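PDB 1YHF: hypothetical protein SPy1581 from Streptococcus pyogenes, which is of unknown function but belongs to the cupin type-2 family, whose beta-barrel fold often serves small-molecule or metal binding elsewhere. Local coordinates for residues D27-R32 with F45-G50; S57-A62 with V110-A115; S68-I73 with R81-Q86. All blocks are in the same frame, centred on the assembly; numbering follows the deposited sequence.

Contact 1. Residues D27-R32 with F45-G50; sequences DQMLSR and FSLDKG
Strand residues 29-32 run antiparallel to 45-47, the short axes 4.7 Å apart and at 174° to each other, with Leu30 and Ser46 as the hydrogen-bonded pair: Leu30 N to Ser46 O is 2.9 Å and Ser46 N to Leu30 O 2.8 Å. Beyond the strands, Asp48 N continues the ladder to Gln28 O at 3.1 Å. On the face of Met29, Ser31, Phe45 and Leu47, the selenomethionine Met29 sets CG anti to the backbone N (chi1 179°), which carries the chain alongside Leu47, CG 3.8 Å from Leu47 CD1. Its SE meets the Phe45 ring obliquely, 4.2 Å from CD1, a Met-aromatic contact; Ser31 CB packs against CD1 and CE1 of that ring. The strands form a beta hairpin at the margin of the five-stranded sheet of the cupin barrel, and Phe45 reaches on to Met106 and Leu108 in strand 104-111. On the other face Ser46 OG packs against Leu30 CB at 3.4 Å, while its hydrogen bonds go to Met23 O and to a water that also donates to Gln28 O. Asp48 OD2 accepts from Asp27 N at 2.8 Å in an almost straight bond (172°), although the Asp27 carboxylate lies close by and probably repels it.

Contact 2. Residues S57-A62 with V110-A115; sequences SSPGDA and VVKPEA
Asp61 O receives the N-H of Val111 at 2.7 Å, nearly in line (165° at the hydrogen), and the CA-H of Val110 points at the same oxygen from 3.4 Å between Val110 CA and Asp61 O. The return bond of this antiparallel hydrogen-bonded pair, Asp61 N to Val111 O at 2.9 Å, is bent to 132°, and its donor stands tilted from the carbonyl plane. That distortion coincides with the point where the chains leave the regular strands: Gly60 brings its CA to 3.0 Å from Val111 O, an approach that depends on glycine, because the place of a CB is taken by Val111 O and Lys112 CG.

The side chains sort by face. Ala62 and Val110 are a non-hydrogen-bonded pair whose methyls meet, Ala62 CB to Val110 CG2 at 3.9 Å. The other branch of Val110, CG1, is anti to the backbone N (chi1 -176°) and is thereby turned to Ser58, 3.4 Å from Ser58 OG. This hydroxyl accepts the N-H of Gly60 at 3.0 Å, an ST turn that bends the chain ahead of strand 61-68. Past Val111, the aliphatic part of Lys112 runs alongside the Pro59 ring, CD nearest to Pro59 CG, while Pro113 CD rests 3.4 Å from Pro59 O.

Strands 61-68 and 104-111 are neighbours in the five-stranded sheet of the cupin barrel, and this contact is at one end of their pairing. Strand 87-90 is the next neighbour of 61-68, and Asp61 OD1 takes the N-H of Ala92, just beyond that strand. Lys112 NZ makes a weak hydrogen bond to Arg37 O. One straight and one bent backbone hydrogen bond are consistent with the pairing giving out here, the ST turn and apolar contacts carrying on beyond it.

Contact 3. Residues S68-I73 with R81-Q86; sequences SGLAEI and RVAEGQ
Arg81 opens the segment with a side-on grip on Glu72: NE at 2.9 Å and NH2 at 3.0 Å both donate to the single oxygen Glu72 OE2, close to the guanidinium plane, NE on its anti lone pair and NH2 nearly along the C-O direction. The two side chains lie alongside each other on one face, where a bend at chi2 (103°) of Arg81 brings both nitrogens to OE2, with carboxylate and guanidinium planes 32° apart. With two N-H groups on one oxygen, OE2 is fixed in position, and the guanidinium would probably favour the ionised carboxylate. Val82 follows, its N bonded to Ala71 O at 2.8 Å and its O taking the Ala71 N-H. On the other face Val82 and Ile73 lie obliquely, Val82 CG2 touching Ile73 CD1 at 3.9 Å beside Ile88. The strands form the hairpin 70-75/78-83 at the margin of the four-stranded sheet of the cupin barrel. Ala83 CB meets Leu70 CD1 at 3.8 Å, back on the salt-bridge face. At Glu84 one water joins OE1 to Gly69 N and another joins N to Gly69 O. Gly85, whose positive phi would press a CB onto the carbonyl O of Glu84, suits the type II turn from Ala83 to Gln86, closed by Gln86 N on Ala83 O. Gln86 OE1 takes the Ala83 N-H at 2.7 Å, straight at the hydrogen (174°), though the donor stands above the amide plane.

How the contacts relate
Contacts 1 and 2 belong to one sheet, since strands 40-47 and 104-111 are neighbours in it, yet they are at opposite sides of the chain's centre, 23 Å apart between centres. Contact 3 belongs to the other sheet; its centre is 14 Å from that of contact 1 and 22 Å from that of contact 2. None touches another: nearest atoms are about 7 Å apart for contacts 1 and 2 and for contacts 1 and 3, and about 8 Å for contacts 2 and 3. In sequence contact 1 is complete first, and contact 3 then falls between the two segments of contact 2, with strand 61-68 leading into strand 70-75. The three thus sample both sheets of the cupin barrel.

Contact 1. Residues D27-R32 with F45-G50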
loop_
_atom_site.group_PDB
_atom_site.type_symbol
_atom_site.label_atom_id
_atom_site.label_comp_id
_atom_site.label_asym_id
_atom_site.label_seq_id
_atom_site.Cartn_x
_atom_site.Cartn_y
_atom_site.Cartn_z
ATOM N N ASP A 27 13.701 5.680 9.519
ATOM C CA ASP A 27 14.149 4.276 9.407
ATOM C C ASP A 27 13.091 3.189 9.691
ATOM O O ASP A 27 13.430 2.065 10.095
ATOM C CB ASP A 27 15.392 4.052 10.275
ATOM C CG ASP A 27 16.539 4.938 9.864
ATOM O OD1 ASP A 27 16.652 5.225 8.654
ATOM O OD2 ASP A 27 17.304 5.361 10.754
ATOM N N GLN A 28 11.825 3.532 9.456
ATOM C CA GLN A 28 10.706 2.676 9.822
ATOM C C GLN A 28 9.657 2.615 8.738
ATOM O O GLN A 28 9.677 3.406 7.784
ATOM C CB GLN A 28 10.045 3.174 11.117
ATOM C CG GLN A 28 10.871 2.872 12.355
ATOM C CD GLN A 28 10.421 3.679 13.548
ATOM O OE1 GLN A 28 9.665 3.188 14.391
ATOM N NE2 GLN A 28 10.873 4.922 13.624
HETATM N N MSE A 29 8.759 1.652 8.909
HETATM C CA MSE A 29 7.611 1.430 8.053
HETATM C C MSE A 29 6.411 1.381 8.973
HETATM O O MSE A 29 6.453 0.747 10.033
HETATM C CB MSE A 29 7.743 0.115 7.293
HETATM C CG MSE A 29 6.546 -0.157 6.392
HETATM SE SE MSE A 29 6.758 -1.702 5.219
HETATM C CE MSE A 29 6.518 -3.117 6.576
ATOM N N LEU A 30 5.349 2.070 8.561
ATOM C CA LEU A 30 4.123 2.177 9.339
ATOM C C LEU A 30 2.955 1.788 8.481
ATOM O O LEU A 30 2.940 2.026 7.269
ATOM C CB LEU A 30 3.875 3.615 9.812
ATOM C CG LEU A 30 4.479 4.183 11.075
ATOM C CD1 LEU A 30 5.947 4.546 10.874
ATOM C CD2 LEU A 30 3.682 5.421 11.544
ATOM N N SER A 31 1.957 1.200 9.126
ATOM C CA SER A 31 0.773 0.830 8.424
ATOM C C SER A 31 -0.461 1.044 9.244
ATOM O O SER A 31 -0.448 0.923 10.478
ATOM C CB SER A 31 0.880 -0.612 7.858
ATOM O OG SER A 31 0.835 -1.606 8.862
ATOM N N ARG A 32 -1.519 1.405 8.531
ATOM C CA ARG A 32 -2.830 1.498 9.075
ATOM C C ARG A 32 -3.672 0.576 8.231
ATOM O O ARG A 32 -3.903 0.844 7.040
ATOM C CB ARG A 32 -3.324 2.937 8.976
ATOM C CG ARG A 32 -4.568 3.194 9.771
ATOM C CD ARG A 32 -4.960 4.654 9.641
ATOM N NE ARG A 32 -4.086 5.566 10.397
ATOM C CZ ARG A 32 -4.365 6.076 11.595
ATOM N NH1 ARG A 32 -5.485 5.733 12.259
ATOM N NH2 ARG A 32 -3.506 6.931 12.138
ATOM N N PHE A 45 0.229 2.743 3.986
ATOM C CA PHE A 45 1.610 2.508 4.411
ATOM C C PHE A 45 2.407 3.801 4.377
ATOM O O PHE A 45 2.113 4.696 3.591
ATOM C CB PHE A 45 2.310 1.577 3.423
ATOM C CG PHE A 45 2.040 0.119 3.636
ATOM C CD1 PHE A 45 2.759 -0.602 4.595
ATOM C CD2 PHE A 45 1.111 -0.552 2.848
ATOM C CE1 PHE A 45 2.546 -1.977 4.775
ATOM C CE2 PHE A 45 0.873 -1.919 3.030
ATOM C CZ PHE A 45 1.606 -2.640 3.995
ATOM N N SER A 46 3.440 3.886 5.204
ATOM C CA SER A 46 4.521 4.819 4.939
ATOM C C SER A 46 5.830 4.045 5.065
ATOM O O SER A 46 5.978 3.248 5.966
ATOM C CB SER A 46 4.493 5.977 5.938
ATOM O OG SER A 46 4.977 5.569 7.202
ATOM N N LEU A 47 6.778 4.303 4.172
ATOM C CA LEU A 47 8.128 3.762 4.314
ATOM C C LEU A 47 9.089 4.921 4.267
ATOM O O LEU A 47 8.975 5.762 3.378
ATOM C CB LEU A 47 8.452 2.814 3.169
ATOM C CG LEU A 47 7.852 1.401 3.110
ATOM C CD1 LEU A 47 6.325 1.373 2.888
ATOM C CD2 LEU A 47 8.547 0.594 2.019
ATOM N N ASP A 48 10.043 4.976 5.193
ATOM C CA ASP A 48 11.133 5.942 5.071
ATOM C C ASP A 48 12.029 5.550 3.913
ATOM O O ASP A 48 12.041 4.388 3.481
ATOM C CB ASP A 48 11.967 6.016 6.359
ATOM C CG ASP A 48 12.831 7.296 6.444
ATOM O OD1 ASP A 48 12.555 8.269 5.701
ATOM O OD2 ASP A 48 13.799 7.311 7.245
ATOM N N LYS A 49 12.779 6.529 3.418
ATOM C CA LYS A 49 13.767 6.329 2.370
ATOM C C LYS A 49 14.664 5.132 2.684
ATOM O O LYS A 49 15.160 5.002 3.811
ATOM C CB LYS A 49 14.596 7.610 2.195
ATOM C CG LYS A 49 15.771 7.483 1.236
ATOM C CD LYS A 49 16.252 8.842 0.723
ATOM C CE LYS A 49 16.994 9.602 1.811
ATOM N NZ LYS A 49 17.227 11.029 1.415
ATOM N N GLY A 50 14.846 4.250 1.699
ATOM C CA GLY A 50 15.687 3.070 1.879
ATOM C C GLY A 50 15.014 1.829 2.445
ATOM O O GLY A 50 15.617 0.752 2.478
HETATM O O HOH W 1 15.371 4.952 6.390
HETATM O O HOH W 2 7.633 5.606 7.670
#

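Contact 2. Residues S57-A62 with V110-A115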
loop_
_atom_site.group_PDB
_atom_site.type_symbol
_atom_site.label_atom_id
_atom_site.label_comp_id
_atom_site.label_asym_id
_atom_site.label_seq_id
_atom_site.Cartn_x
_atom_site.Cartn_y
_atom_site.Cartn_z
ATOM N N SER A 57 4.646 -12.888 -3.783
ATOM C CA SER A 57 3.473 -12.974 -4.642
ATOM C C SER A 57 2.205 -12.987 -3.797
ATOM O O SER A 57 2.184 -13.601 -2.727
ATOM C CB SER A 57 3.525 -14.262 -5.471
ATOM O OG SER A 57 4.689 -14.286 -6.277
ATOM N N SER A 58 1.156 -12.327 -4.291
ATOM C CA SER A 58 -0.186 -12.410 -3.712
ATOM C C SER A 58 -1.120 -13.213 -4.622
ATOM O O SER A 58 -0.917 -13.259 -5.841
ATOM C CB SER A 58 -0.759 -11.002 -3.486
ATOM O OG SER A 58 -2.125 -11.050 -3.125
ATOM N N PRO A 59 -2.134 -13.877 -4.042
ATOM C CA PRO A 59 -3.179 -14.467 -4.889
ATOM C C PRO A 59 -4.193 -13.446 -5.453
ATOM O O PRO A 59 -5.028 -13.802 -6.281
ATOM C CB PRO A 59 -3.893 -15.434 -3.936
ATOM C CG PRO A 59 -3.701 -14.846 -2.593
ATOM C CD PRO A 59 -2.342 -14.184 -2.614
ATOM N N GLY A 60 -4.127 -12.198 -4.994
ATOM C CA GLY A 60 -5.004 -11.145 -5.516
ATOM C C GLY A 60 -4.267 -10.120 -6.369
ATOM O O GLY A 60 -3.030 -10.101 -6.391
ATOM N N ASP A 61 -5.027 -9.291 -7.096
ATOM C CA ASP A 61 -4.445 -8.153 -7.802
ATOM C C ASP A 61 -4.248 -7.048 -6.741
ATOM O O ASP A 61 -5.135 -6.789 -5.922
ATOM C CB ASP A 61 -5.360 -7.647 -8.936
ATOM C CG ASP A 61 -5.370 -8.559 -10.176
ATOM O OD1 ASP A 61 -4.382 -9.282 -10.431
ATOM O OD2 ASP A 61 -6.376 -8.525 -10.924
ATOM N N ALA A 62 -3.096 -6.405 -6.776
ATOM C CA ALA A 62 -2.700 -5.459 -5.751
ATOM C C ALA A 62 -2.495 -4.075 -6.365
ATOM O O ALA A 62 -1.526 -3.820 -7.103
ATOM C CB ALA A 62 -1.413 -5.957 -5.062
ATOM N N VAL A 110 -5.667 -4.762 -2.103
ATOM C CA VAL A 110 -5.406 -6.100 -2.628
ATOM C C VAL A 110 -6.693 -6.898 -2.757
ATOM O O VAL A 110 -7.299 -7.323 -1.740
ATOM C CB VAL A 110 -4.360 -6.892 -1.769
ATOM C CG1 VAL A 110 -4.041 -8.272 -2.422
ATOM C CG2 VAL A 110 -3.089 -6.070 -1.543
ATOM N N VAL A 111 -7.072 -7.154 -4.015
ATOM C CA VAL A 111 -8.335 -7.778 -4.303
ATOM C C VAL A 111 -8.105 -9.254 -4.638
ATOM O O VAL A 111 -7.512 -9.590 -5.667
ATOM C CB VAL A 111 -9.131 -7.011 -5.392
ATOM C CG1 VAL A 111 -10.504 -7.665 -5.588
ATOM C CG2 VAL A 111 -9.298 -5.499 -4.979
ATOM N N LYS A 112 -8.553 -10.112 -3.732
ATOM C CA LYS A 112 -8.287 -11.561 -3.820
ATOM C C LYS A 112 -9.524 -12.328 -4.270
ATOM O O LYS A 112 -10.626 -11.781 -4.230
ATOM C CB LYS A 112 -7.786 -12.083 -2.462
ATOM C CG LYS A 112 -6.364 -11.637 -2.162
ATOM C CD LYS A 112 -5.937 -11.936 -0.719
ATOM C CE LYS A 112 -6.246 -10.751 0.183
ATOM N NZ LYS A 112 -6.025 -11.050 1.633
ATOM N N PRO A 113 -9.345 -13.595 -4.713
ATOM C CA PRO A 113 -10.481 -14.428 -5.108
ATOM C C PRO A 113 -11.562 -14.449 -4.035
ATOM O O PRO A 113 -11.258 -14.542 -2.835
ATOM C CB PRO A 113 -9.871 -15.833 -5.248
ATOM C CG PRO A 113 -8.461 -15.591 -5.598
ATOM C CD PRO A 113 -8.064 -14.309 -4.877
ATOM N N GLU A 114 -12.805 -14.330 -4.479
ATOM C CA GLU A 114 -13.969 -14.464 -3.617
ATOM C C GLU A 114 -14.048 -15.836 -2.901
ATOM O O GLU A 114 -13.744 -16.875 -3.490
ATOM C CB GLU A 114 -15.235 -14.228 -4.448
ATOM C CG GLU A 114 -15.773 -12.822 -4.370
ATOM C CD GLU A 114 -17.116 -12.672 -5.083
ATOM O OE1 GLU A 114 -18.117 -12.298 -4.426
ATOM O OE2 GLU A 114 -17.179 -12.932 -6.304
ATOM N N ALA A 115 -14.446 -15.841 -1.628
ATOM C CA ALA A 115 -14.765 -14.616 -0.899
ATOM C C ALA A 115 -14.514 -14.738 0.603
ATOM O O ALA A 115 -13.385 -14.964 1.040
ATOM C CB ALA A 115 -16.186 -14.191 -1.177
ATOM O OXT ALA A 115 -15.412 -14.599 1.431
#

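Contact 3. Residues S68-I73 with R81-Q86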
loop_
_atom_site.group_PDB
_atom_site.type_symbol
_atom_site.label_atom_id
_atom_site.label_comp_id
_atom_site.label_asym_id
_atom_site.label_seq_id
_atom_site.Cartn_x
_atom_site.Cartn_y
_atom_site.Cartn_z
ATOM N N SER A 68 2.601 10.127 -1.776
ATOM C CA SER A 68 3.701 11.087 -1.687
ATOM C C SER A 68 5.014 10.362 -1.973
ATOM O O SER A 68 5.086 9.145 -1.888
ATOM C CB SER A 68 3.749 11.749 -0.302
ATOM O OG SER A 68 4.222 10.835 0.686
ATOM N N GLY A 69 6.054 11.118 -2.308
ATOM C CA GLY A 69 7.383 10.545 -2.557
ATOM C C GLY A 69 7.502 9.728 -3.830
ATOM O O GLY A 69 6.805 9.971 -4.816
ATOM N N LEU A 70 8.406 8.754 -3.807
ATOM C CA LEU A 70 8.725 7.968 -4.999
ATOM C C LEU A 70 9.053 6.544 -4.606
ATOM O O LEU A 70 9.810 6.306 -3.671
ATOM C CB LEU A 70 9.920 8.585 -5.761
ATOM C CG LEU A 70 10.366 7.896 -7.063
ATOM C CD1 LEU A 70 9.312 8.054 -8.153
ATOM C CD2 LEU A 70 11.703 8.434 -7.567
ATOM N N ALA A 71 8.499 5.591 -5.337
ATOM C CA ALA A 71 8.670 4.197 -4.991
ATOM C C ALA A 71 9.159 3.467 -6.211
ATOM O O ALA A 71 8.716 3.753 -7.315
ATOM C CB ALA A 71 7.336 3.582 -4.503
ATOM N N GLU A 72 10.070 2.524 -6.006
ATOM C CA GLU A 72 10.499 1.634 -7.060
ATOM C C GLU A 72 9.817 0.298 -6.903
ATOM O O GLU A 72 9.990 -0.409 -5.893
ATOM C CB GLU A 72 11.997 1.452 -7.049
ATOM C CG GLU A 72 12.535 0.734 -8.263
ATOM C CD GLU A 72 14.050 0.797 -8.296
ATOM O OE1 GLU A 72 14.684 0.238 -7.374
ATOM O OE2 GLU A 72 14.605 1.424 -9.222
ATOM N N ILE A 73 9.029 -0.030 -7.916
ATOM C CA ILE A 73 8.235 -1.224 -7.908
ATOM C C ILE A 73 8.813 -2.208 -8.911
ATOM O O ILE A 73 9.102 -1.866 -10.042
ATOM C CB ILE A 73 6.732 -0.878 -8.127
ATOM C CG1 ILE A 73 6.293 0.066 -6.984
ATOM C CG2 ILE A 73 5.879 -2.145 -8.281
ATOM C CD1 ILE A 73 4.842 0.280 -6.835
ATOM N N ARG A 81 9.107 3.135 -11.661
ATOM C CA ARG A 81 9.258 4.156 -10.637
ATOM C C ARG A 81 7.958 4.929 -10.542
ATOM O O ARG A 81 7.571 5.615 -11.467
ATOM C CB ARG A 81 10.454 5.072 -10.901
ATOM C CG ARG A 81 11.802 4.454 -10.529
ATOM C CD ARG A 81 12.526 3.987 -11.758
ATOM N NE ARG A 81 13.628 3.070 -11.462
ATOM C CZ ARG A 81 14.667 2.874 -12.273
ATOM N NH1 ARG A 81 14.765 3.553 -13.414
ATOM N NH2 ARG A 81 15.622 2.014 -11.938
ATOM N N VAL A 82 7.266 4.758 -9.426
ATOM C CA VAL A 82 5.915 5.268 -9.277
ATOM C C VAL A 82 5.949 6.493 -8.369
ATOM O O VAL A 82 6.285 6.392 -7.186
ATOM C CB VAL A 82 4.959 4.162 -8.766
ATOM C CG1 VAL A 82 3.497 4.657 -8.731
ATOM C CG2 VAL A 82 5.084 2.925 -9.670
ATOM N N ALA A 83 5.602 7.646 -8.941
ATOM C CA ALA A 83 5.719 8.947 -8.253
ATOM C C ALA A 83 4.396 9.349 -7.615
ATOM O O ALA A 83 3.399 8.664 -7.791
ATOM C CB ALA A 83 6.205 10.014 -9.239
ATOM N N GLU A 84 4.380 10.461 -6.873
ATOM C CA GLU A 84 3.142 10.955 -6.249
ATOM C C GLU A 84 2.038 11.120 -7.293
ATOM O O GLU A 84 2.257 11.704 -8.354
ATOM C CB GLU A 84 3.400 12.272 -5.523
ATOM C CG GLU A 84 2.148 12.965 -4.994
ATOM C CD GLU A 84 2.467 14.263 -4.281
ATOM O OE1 GLU A 84 3.669 14.601 -4.139
ATOM O OE2 GLU A 84 1.518 14.954 -3.865
ATOM N N GLY A 85 0.852 10.600 -6.997
ATOM C CA GLY A 85 -0.261 10.719 -7.937
ATOM C C GLY A 85 -0.339 9.618 -8.990
ATOM O O GLY A 85 -1.228 9.627 -9.846
ATOM N N GLN A 86 0.595 8.677 -8.942
ATOM C CA GLN A 86 0.618 7.600 -9.908
ATOM C C GLN A 86 0.202 6.296 -9.267
ATOM O O GLN A 86 0.336 6.105 -8.062
ATOM C CB GLN A 86 1.984 7.466 -10.581
ATOM C CG GLN A 86 2.401 8.690 -11.400
ATOM C CD GLN A 86 3.799 8.567 -11.950
ATOM O OE1 GLN A 86 4.605 7.760 -11.471
ATOM N NE2 GLN A 86 4.100 9.357 -12.972
HETATM O O HOH W 3 5.844 13.956 -2.958
HETATM O O HOH W 4 6.956 12.049 -6.364
#